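Local coordinates for endoglucanase (Uncultured bacterium, PDB 3X17), which probably hydrolyses internal beta-1,4-glucosidic bonds of cellulose, as a family 9 endoglucanase with an (alpha/alpha)6 barrel and an N-terminal Ig-like domain, at residues A[129-134]-A[172-177]; A[144-149]-A[257-262]; A[181-186]-A[326-331]; A[248-253]-A[264-269]. All coordinates share one frame; numbering follows the deposited sequence.

Contact 1 (A[129-134]-A[172-177]); sequences LQRCGV and GGWHDA. With ZN (zinc ion), chain C.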
# COMPACT_ATOMS: atom_id res chain seq x y z
N LEU A 129 3.72 -14.70 -0.72
CA LEU A 129 3.55 -15.45 0.51
C LEU A 129 2.09 -15.39 0.97
O LEU A 129 1.67 -16.12 1.89
CB LEU A 129 4.47 -14.84 1.58
CG LEU A 129 5.90 -15.36 1.71
CD1 LEU A 129 6.39 -16.33 0.61
CD2 LEU A 129 6.90 -14.29 2.05
N GLN A 130 1.32 -14.51 0.34
CA GLN A 130 -0.13 -14.40 0.59
C GLN A 130 -0.98 -15.19 -0.40
O GLN A 130 -2.21 -15.18 -0.30
CB GLN A 130 -0.56 -12.93 0.53
CG GLN A 130 0.00 -12.05 1.64
CD GLN A 130 -0.78 -12.15 2.94
OE1 GLN A 130 -0.26 -12.62 3.95
NE2 GLN A 130 -2.05 -11.78 2.89
N ARG A 131 -0.37 -15.78 -1.42
CA ARG A 131 -1.13 -16.50 -2.45
C ARG A 131 -2.03 -17.60 -1.87
O ARG A 131 -1.68 -18.24 -0.88
CB ARG A 131 -0.23 -17.11 -3.50
CG ARG A 131 0.46 -16.10 -4.42
CD ARG A 131 1.36 -16.83 -5.49
NE ARG A 131 2.16 -15.87 -6.27
CZ ARG A 131 2.93 -16.20 -7.31
NH1 ARG A 131 3.03 -17.47 -7.69
NH2 ARG A 131 3.59 -15.26 -7.98
N CYS A 132 -3.21 -17.76 -2.46
CA CYS A 132 -4.21 -18.71 -1.99
C CYS A 132 -4.33 -19.79 -3.05
O CYS A 132 -4.13 -19.52 -4.23
CB CYS A 132 -5.55 -18.01 -1.85
SG CYS A 132 -6.98 -18.99 -1.27
N GLY A 133 -4.56 -21.03 -2.62
CA GLY A 133 -4.88 -22.08 -3.57
C GLY A 133 -3.65 -22.80 -4.09
O GLY A 133 -3.68 -23.42 -5.15
N VAL A 134 -2.54 -22.67 -3.39
CA VAL A 134 -1.31 -23.28 -3.86
C VAL A 134 -0.41 -23.57 -2.68
O VAL A 134 -0.35 -22.77 -1.75
CB VAL A 134 -0.59 -22.37 -4.88
CG1 VAL A 134 -0.19 -21.02 -4.22
CG2 VAL A 134 0.64 -23.11 -5.45
N GLY A 172 -7.14 -19.59 -6.41
CA GLY A 172 -5.98 -18.70 -6.68
C GLY A 172 -6.15 -17.32 -6.04
O GLY A 172 -6.94 -17.17 -5.10
N GLY A 173 -5.49 -16.30 -6.59
CA GLY A 173 -5.53 -14.96 -5.99
C GLY A 173 -4.74 -14.84 -4.69
O GLY A 173 -3.92 -15.71 -4.36
N TRP A 174 -4.94 -13.72 -3.98
CA TRP A 174 -4.21 -13.45 -2.73
C TRP A 174 -5.14 -13.49 -1.52
O TRP A 174 -6.18 -12.82 -1.54
CB TRP A 174 -3.59 -12.04 -2.76
CG TRP A 174 -2.59 -11.80 -3.88
CD1 TRP A 174 -1.48 -12.54 -4.17
CD2 TRP A 174 -2.64 -10.75 -4.87
NE1 TRP A 174 -0.83 -12.02 -5.27
CE2 TRP A 174 -1.51 -10.91 -5.71
CE3 TRP A 174 -3.50 -9.67 -5.10
CZ2 TRP A 174 -1.22 -10.03 -6.76
CZ3 TRP A 174 -3.20 -8.77 -6.14
CH2 TRP A 174 -2.07 -8.97 -6.96
N HIS A 175 -4.70 -14.14 -0.44
CA HIS A 175 -5.29 -13.85 0.87
C HIS A 175 -5.20 -12.35 1.12
O HIS A 175 -4.15 -11.75 0.88
CB HIS A 175 -4.58 -14.61 1.99
CG HIS A 175 -4.69 -16.09 1.88
ND1 HIS A 175 -3.68 -16.94 2.27
CD2 HIS A 175 -5.67 -16.88 1.36
CE1 HIS A 175 -4.05 -18.19 2.05
NE2 HIS A 175 -5.25 -18.18 1.51
N ASP A 176 -6.31 -11.75 1.55
CA ASP A 176 -6.47 -10.29 1.51
C ASP A 176 -5.56 -9.63 2.53
O ASP A 176 -5.10 -8.51 2.33
CB ASP A 176 -7.92 -9.89 1.81
CG ASP A 176 -8.18 -8.38 1.58
OD1 ASP A 176 -8.04 -7.95 0.43
OD2 ASP A 176 -8.52 -7.64 2.55
N ALA A 177 -5.38 -10.28 3.67
CA ALA A 177 -4.87 -9.59 4.84
C ALA A 177 -4.38 -10.60 5.86
O ALA A 177 -3.59 -11.47 5.53
CB ALA A 177 -5.97 -8.70 5.43
ZN ZN C . -6.28 -19.74 0.64

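Contact 2 (A[144-149]-A[257-262]); sequences SHALDH and RPEQDV. With ZN (zinc ion), chain C.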
# COMPACT_ATOMS: atom_id res chain seq x y z
N SER A 144 5.51 -22.07 5.16
CA SER A 144 4.97 -23.25 4.50
C SER A 144 3.54 -23.56 4.90
O SER A 144 3.15 -23.44 6.07
CB SER A 144 5.85 -24.48 4.72
OG SER A 144 5.75 -24.94 6.05
N HIS A 145 2.77 -23.99 3.92
CA HIS A 145 1.47 -24.57 4.19
C HIS A 145 1.11 -25.39 2.98
O HIS A 145 1.58 -25.12 1.88
CB HIS A 145 0.42 -23.47 4.45
CG HIS A 145 0.07 -22.64 3.24
ND1 HIS A 145 0.38 -21.29 3.15
CD2 HIS A 145 -0.65 -22.94 2.14
CE1 HIS A 145 -0.10 -20.82 2.01
NE2 HIS A 145 -0.71 -21.80 1.37
N ALA A 146 0.29 -26.42 3.18
CA ALA A 146 -0.16 -27.27 2.08
C ALA A 146 -1.23 -26.54 1.29
O ALA A 146 -1.64 -25.43 1.64
CB ALA A 146 -0.72 -28.62 2.62
N LEU A 147 -1.74 -27.19 0.26
CA LEU A 147 -2.76 -26.63 -0.60
C LEU A 147 -3.95 -26.16 0.17
O LEU A 147 -4.52 -26.89 0.91
CB LEU A 147 -3.21 -27.69 -1.57
CG LEU A 147 -3.66 -27.31 -2.96
CD1 LEU A 147 -4.68 -28.23 -3.48
CD2 LEU A 147 -4.10 -25.94 -3.07
N ASP A 148 -4.34 -24.92 -0.03
CA ASP A 148 -5.48 -24.34 0.71
C ASP A 148 -6.62 -23.97 -0.23
O ASP A 148 -6.38 -23.46 -1.33
CB ASP A 148 -5.02 -23.09 1.44
CG ASP A 148 -4.35 -22.07 0.50
OD1 ASP A 148 -3.47 -22.47 -0.29
OD2 ASP A 148 -4.75 -20.88 0.52
N HIS A 149 -7.85 -24.10 0.25
CA HIS A 149 -8.96 -23.42 -0.38
C HIS A 149 -9.00 -23.82 -1.84
O HIS A 149 -9.44 -23.06 -2.71
CB HIS A 149 -8.82 -21.89 -0.26
CG HIS A 149 -8.85 -21.40 1.16
ND1 HIS A 149 -7.82 -20.67 1.72
CD2 HIS A 149 -9.75 -21.61 2.16
CE1 HIS A 149 -8.10 -20.40 2.98
NE2 HIS A 149 -9.26 -20.97 3.28
N ARG A 257 -4.01 -22.41 10.26
CA ARG A 257 -3.47 -22.45 8.90
C ARG A 257 -4.57 -22.43 7.84
O ARG A 257 -5.68 -22.88 8.10
CB ARG A 257 -2.62 -23.71 8.68
CG ARG A 257 -1.38 -23.79 9.53
CD ARG A 257 -0.98 -25.25 9.79
NE ARG A 257 0.05 -25.34 10.83
CZ ARG A 257 1.31 -24.96 10.65
NH1 ARG A 257 1.69 -24.49 9.48
NH2 ARG A 257 2.18 -25.03 11.66
N PRO A 258 -4.21 -22.02 6.61
CA PRO A 258 -5.23 -21.90 5.57
C PRO A 258 -5.75 -23.25 5.11
O PRO A 258 -6.90 -23.34 4.66
CB PRO A 258 -4.50 -21.19 4.42
CG PRO A 258 -3.08 -21.42 4.65
CD PRO A 258 -2.89 -21.55 6.15
N GLU A 259 -4.91 -24.29 5.17
CA GLU A 259 -5.33 -25.63 4.78
C GLU A 259 -6.24 -26.25 5.83
O GLU A 259 -6.94 -27.21 5.55
CB GLU A 259 -4.15 -26.58 4.56
CG GLU A 259 -2.83 -25.91 4.21
CD GLU A 259 -2.10 -25.40 5.44
OE1 GLU A 259 -2.41 -24.26 5.82
OE2 GLU A 259 -1.21 -26.10 5.98
N GLN A 260 -6.21 -25.72 7.04
CA GLN A 260 -7.19 -26.14 8.04
C GLN A 260 -8.55 -25.43 7.88
O GLN A 260 -9.54 -25.84 8.51
CB GLN A 260 -6.64 -25.98 9.45
CG GLN A 260 -5.39 -26.82 9.71
CD GLN A 260 -4.79 -26.61 11.10
OE1 GLN A 260 -4.34 -27.56 11.74
NE2 GLN A 260 -4.76 -25.35 11.57
N ASP A 261 -8.60 -24.38 7.06
CA ASP A 261 -9.82 -23.58 6.94
C ASP A 261 -10.67 -24.22 5.87
O ASP A 261 -10.58 -23.89 4.69
CB ASP A 261 -9.51 -22.12 6.57
CG ASP A 261 -10.78 -21.26 6.46
OD1 ASP A 261 -11.66 -21.39 7.32
OD2 ASP A 261 -10.88 -20.44 5.52
N VAL A 262 -11.43 -25.23 6.28
CA VAL A 262 -11.96 -26.20 5.34
C VAL A 262 -13.47 -25.98 5.16
O VAL A 262 -14.11 -26.63 4.34
CB VAL A 262 -11.57 -27.64 5.81
CG1 VAL A 262 -12.64 -28.28 6.69
CG2 VAL A 262 -11.17 -28.51 4.64
ZN ZN C . -6.28 -19.74 0.64
O HOH W 1 -8.33 -24.92 2.82

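Contact 3 (A[181-186]-A[326-331]); sequences GKYVTT and SGSGPY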
# COMPACT_ATOMS: atom_id res chain seq x y z
N GLY A 181 -10.00 -14.41 3.22
CA GLY A 181 -10.92 -13.90 2.21
C GLY A 181 -10.20 -13.30 1.02
O GLY A 181 -9.05 -12.90 1.10
N LYS A 182 -10.84 -13.36 -0.15
CA LYS A 182 -10.27 -12.80 -1.36
C LYS A 182 -11.30 -11.83 -1.91
O LYS A 182 -12.49 -12.11 -1.93
CB LYS A 182 -9.99 -13.90 -2.37
CG LYS A 182 -9.13 -15.06 -1.78
CD LYS A 182 -8.69 -16.05 -2.85
CE LYS A 182 -9.87 -16.73 -3.54
NZ LYS A 182 -9.42 -17.97 -4.29
N TYR A 183 -10.88 -10.61 -2.19
CA TYR A 183 -11.86 -9.54 -2.37
C TYR A 183 -11.49 -8.79 -3.62
O TYR A 183 -10.36 -8.35 -3.75
CB TYR A 183 -11.78 -8.58 -1.20
CG TYR A 183 -12.01 -9.18 0.15
CD1 TYR A 183 -10.95 -9.71 0.87
CD2 TYR A 183 -13.25 -9.06 0.78
CE1 TYR A 183 -11.10 -10.14 2.15
CE2 TYR A 183 -13.42 -9.47 2.10
CZ TYR A 183 -12.36 -10.05 2.76
OH TYR A 183 -12.52 -10.50 4.05
N VAL A 184 -12.43 -8.67 -4.54
CA VAL A 184 -12.10 -8.04 -5.81
C VAL A 184 -11.73 -6.54 -5.65
O VAL A 184 -10.94 -5.99 -6.44
CB VAL A 184 -13.25 -8.17 -6.81
CG1 VAL A 184 -13.05 -7.15 -7.95
CG2 VAL A 184 -13.26 -9.58 -7.40
N THR A 185 -12.25 -5.92 -4.59
CA THR A 185 -12.23 -4.47 -4.48
C THR A 185 -10.81 -4.01 -4.13
O THR A 185 -10.30 -3.05 -4.69
CB THR A 185 -13.28 -3.98 -3.42
OG1 THR A 185 -14.58 -4.52 -3.75
CG2 THR A 185 -13.36 -2.45 -3.38
N THR A 186 -10.12 -4.80 -3.31
CA THR A 186 -8.73 -4.53 -2.96
C THR A 186 -7.76 -5.16 -3.96
O THR A 186 -6.71 -4.59 -4.24
CB THR A 186 -8.38 -5.06 -1.55
OG1 THR A 186 -8.95 -6.37 -1.39
CG2 THR A 186 -8.92 -4.12 -0.44
N SER A 326 -20.68 -12.05 7.35
CA SER A 326 -20.59 -12.95 8.50
C SER A 326 -19.20 -13.58 8.65
O SER A 326 -18.86 -14.05 9.73
CB SER A 326 -21.66 -14.05 8.43
OG SER A 326 -21.39 -14.94 7.35
N GLY A 327 -18.41 -13.63 7.58
CA GLY A 327 -17.06 -14.22 7.67
C GLY A 327 -15.98 -13.49 6.89
O GLY A 327 -14.94 -14.07 6.53
N SER A 328 -16.24 -12.23 6.60
CA SER A 328 -15.36 -11.43 5.74
C SER A 328 -15.79 -9.98 5.86
O SER A 328 -16.90 -9.67 6.34
CB SER A 328 -15.42 -11.91 4.28
OG SER A 328 -16.69 -11.72 3.70
N GLY A 329 -14.89 -9.07 5.47
CA GLY A 329 -15.19 -7.64 5.56
C GLY A 329 -16.05 -7.20 4.39
O GLY A 329 -16.11 -7.88 3.37
N PRO A 330 -16.72 -6.04 4.52
CA PRO A 330 -17.69 -5.60 3.49
C PRO A 330 -17.09 -5.00 2.20
O PRO A 330 -17.65 -5.18 1.12
CB PRO A 330 -18.53 -4.54 4.23
CG PRO A 330 -17.63 -4.05 5.32
CD PRO A 330 -16.80 -5.23 5.75
N TYR A 331 -16.01 -4.24 2.33
CA TYR A 331 -15.55 -3.35 1.25
C TYR A 331 -16.74 -2.76 0.52
O TYR A 331 -16.87 -2.88 -0.71
CB TYR A 331 -14.60 -4.07 0.26
CG TYR A 331 -13.25 -4.39 0.88
CD1 TYR A 331 -12.46 -3.38 1.44
CD2 TYR A 331 -12.82 -5.71 1.04
CE1 TYR A 331 -11.26 -3.67 2.09
CE2 TYR A 331 -11.59 -6.01 1.68
CZ TYR A 331 -10.82 -4.99 2.20
OH TYR A 331 -9.61 -5.25 2.84

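Contact 4 (A[248-253]-A[264-269]); sequences AGLRWP and RRYVYR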
# COMPACT_ATOMS: atom_id res chain seq x y z
N ALA A 248 -15.48 -15.88 0.20
CA ALA A 248 -15.11 -16.11 1.60
C ALA A 248 -16.04 -17.14 2.23
O ALA A 248 -17.04 -17.50 1.64
CB ALA A 248 -15.13 -14.80 2.40
N GLY A 249 -15.66 -17.63 3.41
CA GLY A 249 -16.50 -18.53 4.20
C GLY A 249 -17.62 -17.74 4.84
O GLY A 249 -17.57 -16.50 4.86
N LEU A 250 -18.64 -18.44 5.34
CA LEU A 250 -19.70 -17.81 6.15
C LEU A 250 -19.17 -17.39 7.52
O LEU A 250 -19.74 -16.51 8.16
CB LEU A 250 -20.90 -18.77 6.30
CG LEU A 250 -21.58 -19.19 4.99
CD1 LEU A 250 -22.65 -20.25 5.22
CD2 LEU A 250 -22.18 -17.98 4.27
N ARG A 251 -18.08 -18.00 7.95
CA ARG A 251 -17.50 -17.74 9.27
C ARG A 251 -16.02 -17.33 9.19
O ARG A 251 -15.28 -17.76 8.30
CB ARG A 251 -17.65 -18.98 10.17
CG ARG A 251 -19.13 -19.31 10.50
CD ARG A 251 -19.29 -20.67 11.21
NE ARG A 251 -18.71 -21.78 10.44
CZ ARG A 251 -19.33 -22.43 9.45
NH1 ARG A 251 -20.56 -22.08 9.07
NH2 ARG A 251 -18.70 -23.43 8.84
N TRP A 252 -15.62 -16.46 10.12
CA TRP A 252 -14.22 -16.11 10.30
C TRP A 252 -13.53 -17.33 10.87
O TRP A 252 -13.95 -17.85 11.90
CB TRP A 252 -14.09 -14.95 11.30
CG TRP A 252 -14.64 -13.64 10.81
CD1 TRP A 252 -15.86 -13.09 11.11
CD2 TRP A 252 -13.98 -12.69 9.97
NE1 TRP A 252 -15.99 -11.87 10.51
CE2 TRP A 252 -14.87 -11.60 9.78
CE3 TRP A 252 -12.71 -12.64 9.36
CZ2 TRP A 252 -14.53 -10.47 9.02
CZ3 TRP A 252 -12.38 -11.52 8.58
CH2 TRP A 252 -13.29 -10.44 8.44
N PRO A 253 -12.49 -17.83 10.16
CA PRO A 253 -11.62 -18.84 10.72
C PRO A 253 -10.99 -18.35 12.01
O PRO A 253 -10.81 -17.14 12.20
CB PRO A 253 -10.54 -19.00 9.65
CG PRO A 253 -11.12 -18.37 8.40
CD PRO A 253 -11.99 -17.29 8.89
N ARG A 264 -16.91 -24.41 3.69
CA ARG A 264 -17.27 -24.14 2.32
C ARG A 264 -17.07 -22.64 2.10
O ARG A 264 -17.30 -21.85 3.03
CB ARG A 264 -18.73 -24.52 2.08
CG ARG A 264 -19.25 -24.08 0.72
CD ARG A 264 -20.50 -24.84 0.36
NE ARG A 264 -20.14 -26.18 -0.06
CZ ARG A 264 -20.87 -26.92 -0.88
NH1 ARG A 264 -22.02 -26.46 -1.35
NH2 ARG A 264 -20.45 -28.12 -1.22
N ARG A 265 -16.59 -22.26 0.91
CA ARG A 265 -16.41 -20.84 0.59
C ARG A 265 -17.30 -20.43 -0.57
O ARG A 265 -17.46 -21.19 -1.53
CB ARG A 265 -14.95 -20.53 0.28
CG ARG A 265 -14.01 -20.98 1.39
CD ARG A 265 -13.10 -19.86 1.84
NE ARG A 265 -12.11 -19.48 0.82
CZ ARG A 265 -11.17 -18.57 1.04
NH1 ARG A 265 -11.12 -17.97 2.22
NH2 ARG A 265 -10.25 -18.31 0.14
N TYR A 266 -17.82 -19.21 -0.48
CA TYR A 266 -18.89 -18.73 -1.34
C TYR A 266 -18.45 -17.53 -2.15
O TYR A 266 -17.63 -16.72 -1.71
CB TYR A 266 -20.13 -18.33 -0.54
CG TYR A 266 -20.81 -19.51 0.10
CD1 TYR A 266 -21.69 -20.32 -0.62
CD2 TYR A 266 -20.53 -19.86 1.42
CE1 TYR A 266 -22.29 -21.44 -0.03
CE2 TYR A 266 -21.09 -20.98 2.00
CZ TYR A 266 -21.98 -21.75 1.29
OH TYR A 266 -22.52 -22.86 1.90
N VAL A 267 -19.01 -17.43 -3.35
CA VAL A 267 -18.73 -16.33 -4.26
C VAL A 267 -19.90 -15.38 -4.15
O VAL A 267 -21.04 -15.76 -4.41
CB VAL A 267 -18.61 -16.86 -5.70
CG1 VAL A 267 -18.47 -15.71 -6.71
CG2 VAL A 267 -17.46 -17.84 -5.78
N TYR A 268 -19.64 -14.19 -3.62
CA TYR A 268 -20.69 -13.22 -3.33
C TYR A 268 -21.07 -12.45 -4.59
O TYR A 268 -20.37 -12.52 -5.60
CB TYR A 268 -20.22 -12.29 -2.21
CG TYR A 268 -20.17 -12.98 -0.86
CD1 TYR A 268 -19.18 -13.92 -0.58
CD2 TYR A 268 -21.21 -12.84 0.06
CE1 TYR A 268 -19.14 -14.58 0.62
CE2 TYR A 268 -21.18 -13.50 1.27
CZ TYR A 268 -20.14 -14.36 1.54
OH TYR A 268 -20.12 -15.06 2.71
N ARG A 269 -22.16 -11.69 -4.51
CA ARG A 269 -22.85 -11.19 -5.69
C ARG A 269 -22.04 -10.10 -6.38
O ARG A 269 -21.20 -9.45 -5.76
CB ARG A 269 -24.20 -10.61 -5.27
CG ARG A 269 -24.06 -9.29 -4.50
CD ARG A 269 -25.40 -8.78 -4.02
NE ARG A 269 -26.05 -9.74 -3.15
CZ ARG A 269 -27.36 -9.83 -3.00
NH1 ARG A 269 -28.18 -8.98 -3.62
NH2 ARG A 269 -27.86 -10.76 -2.18
O HOH W 2 -18.48 -13.90 4.64
O HOH W 3 -18.62 -21.31 5.21

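Contact 1 (A[129-134]-A[172-177])
Gln-130 reaches with its side-chain amide to the backbone of His-175 and Ala-177. Its CG sits beside the backbone N, and the chain bends at chi2 (-82°), which turns NE2 to the loop. NE2 gives two hydrogen bonds. The one to Ala-177 O, at 3.1 Å from NE2, is fairly straight; it lies in the amide plane and meets a lone pair of that carbonyl. The one from NE2 to His-175 O is 2.9 Å, more bent, and arrives from above the carbonyl plane. An alanine here has no NE2 to give, and the carbonyls of His-175 and Ala-177 would probably be less firmly held to the helix end. Backbone bonds lie nearby: His-175 N to Gln-130 O at 2.7 Å, and Cys-132 N to Gly-173 O at 2.9 Å. Between them Arg-131 and Trp-174 form a single beta bridge. This pairing joins the end of helix 115-130 to a loop of the family 9 catalytic domain and brings two zinc ligands together. Cys-132 SG binds the zinc at 2.2 Å and His-175 NE2 binds it at 2.1 Å. Asp-148 and His-149 complete the site. Cys-132 points toward the 172-177 loop, and its SG, anti to its own N (chi1 -180°), meets the metal there. SG meets the imidazole obliquely, while Cys-132 N and Arg-131 O lie over one ring face. Arg-131 runs out extended, its CG at the edge of the Trp-174 indole, 4.1 Å from CD1. Its guanidinium is turned 43° from that ring and forms salt bridges with Glu-214 and Glu-225. Glu-225 also accepts the indole N-H of Trp-174.

Contact 2 (A[144-149]-A[257-262])
Pro-258 sets its CG over the centre of the His-145 imidazole. This is a CH-pi contact, with CG 3.7 Å from the ring centroid and 12° off the normal. The two side chains cross at about a right angle. The neighbouring atom, Pro-258 CB, packs on Asp-148 CB at 3.6 Å, so one proline covers two side chains of the 144-149 segment. Asp-148 turns its carboxylate back between its own N and carbonyl carbon (chi1 54°). OD2 then binds the zinc at 1.9 Å. OD1 takes a weak hydrogen bond from His-145 NE2, and the backbone N-H groups of Gly-133 and Val-134 also reach this carboxylate. His-149 binds the same zinc through ND1 at 2.1 Å; Cys-132 and His-175 supply the other ligands. At the far edge of the His-149 ring, NE2 donates to Asp-261 OD2 at 2.8 Å, close to the ring plane. The carboxylate is met on its anti side and stands 76° from the imidazole. Pro-258 O lies over one face of this ring, toward the rim. A water accepts from His-149 N and donates to the carbonyls of Pro-258 and Asp-261. At the His-145 end of the contact, Ala-146 N donates to Glu-259 OE2 at 3.2 Å from above the carboxylate plane, while Glu-259 OE1 is buried without a polar partner in the model. The His-149 to Asp-261 bond uses the N-H at NE2 and so keeps ND1 for the metal. Asp-261 is thus a second-shell residue that helps, with the zinc, to fix the ring's rotation, and its charge probably makes the imidazole a stronger electron donor to zinc.

Contact 3 (A[181-186]-A[326-331])
Tyr-331 drives the edge of its ring against the face of Tyr-183. The pair is T-shaped, with centroids 4.9 Å apart and planes at 85°. The touching edge is CD2 and CE2: CE2 stands over the rim of the Tyr-183 ring, and Tyr-331 CD2 comes to 3.4 Å from Tyr-183 CD2. Thr-186 covers one face of the Tyr-331 ring with its methyl. Its CG2 is 3.7 Å from the centroid, 28° off the normal, a CH-pi contact. With OG1 between the backbone N and the carbonyl carbon (chi1 43°), the two branches of Thr-186 part. CG2 meets the ring while OG1 hydrogen-bonds Asp-176, whose other carboxylate oxygen bonds Tyr-331 OH. The ring is therefore held at its edge, at one face and at its hydroxyl. Thr-185 runs past Tyr-331 in the opposite direction, and their CB atoms lie 3.9 Å apart. At the other end of Tyr-183, the hydroxyl accepts a nearly straight hydrogen bond from Gly-329 N, 3.1 Å from OH. Asp-179 is a second partner of this hydroxyl. Gly-329 O lies at the edge of the same ring, 3.4 Å from Tyr-183 CE2. Tyr-183 thus spans from the backbone of Gly-329 to the ring of Tyr-331. It ends strand 182-183 and is the N-cap residue of helix 184-200. This short strand is an outer strand of a four-stranded sheet and pairs with strand 243-249. The 326-331 loop links helices 294-312 and 337-351, and also bonds the neighbouring strand through Ser-328 OG with Lys-246 and the carbonyl of Pro-330 with His-245.

Contact 4 (A[248-253]-A[264-269])
Ala-248 pairs with Tyr-266 in an antiparallel hydrogen-bonded pair. Ala-248 N gives to Tyr-266 O at 3.0 Å, and Tyr-266 N gives to Ala-248 O at 2.8 Å. The second bond is almost straight (172°). Ala-248 O also lies in the ring plane of Tyr-268, 3.7 Å from CE1 at its edge. Gly-249 follows, with Arg-265 CD 3.7 Å from its N. The bent chain of Arg-265 carries its guanidinium on to Asp-152 in a salt bridge and to Tyr-180 O, close to the zinc site. Gly-249 O takes a water that also hydrogen-bonds Tyr-268 OH, so the tyrosine is tied to the strand through solvent. Leu-250 comes next. Its CG lies 3.5 Å from Tyr-266 CE2, approaching the ring obliquely. CD1 adds to this contact, while CD2 of Leu-250 also reaches Tyr-268 OH at 3.9 Å. The leucine thus bridges two tyrosines, placed there by a chi1 of -60° that sets CG beside the backbone N. An alanine here would probably open a gap beside Tyr-266 and let its ring turn more freely. The backbone N of Leu-250 donates to a second water, which donates in turn to Arg-264 O. Past the paired residues, Arg-251 O bonds Gln-263, and Pro-253 touches Asp-261, so the chain stays close to the end of the connecting loop. Strands 243-249 and 265-271 follow each other in sequence and pair antiparallel, as in a beta hairpin with a long connecting loop. They are the two inner strands of a small four-stranded sheet in the family 9 domain.

In the fold
From the N terminus, the chain first passes the Ig-like domain and then enters the catalytic domain. Contact 1 closes a loop of 37 residues between the end of helix 115-130 and the 172-177 loop. Contact 2 opens inside that loop and closes far beyond it, so the two cross, and they share the zinc ion. Contact 3 starts after contact 1 has closed. It crosses contact 2 and ties the start of helix 184-200 to the loop before helix 337-351. Contact 4 is nested inside contact 3 and crosses contact 2, whose 257-262 segment lies in its connecting loop. Contacts 3 and 4 meet at neighbouring strands of one sheet.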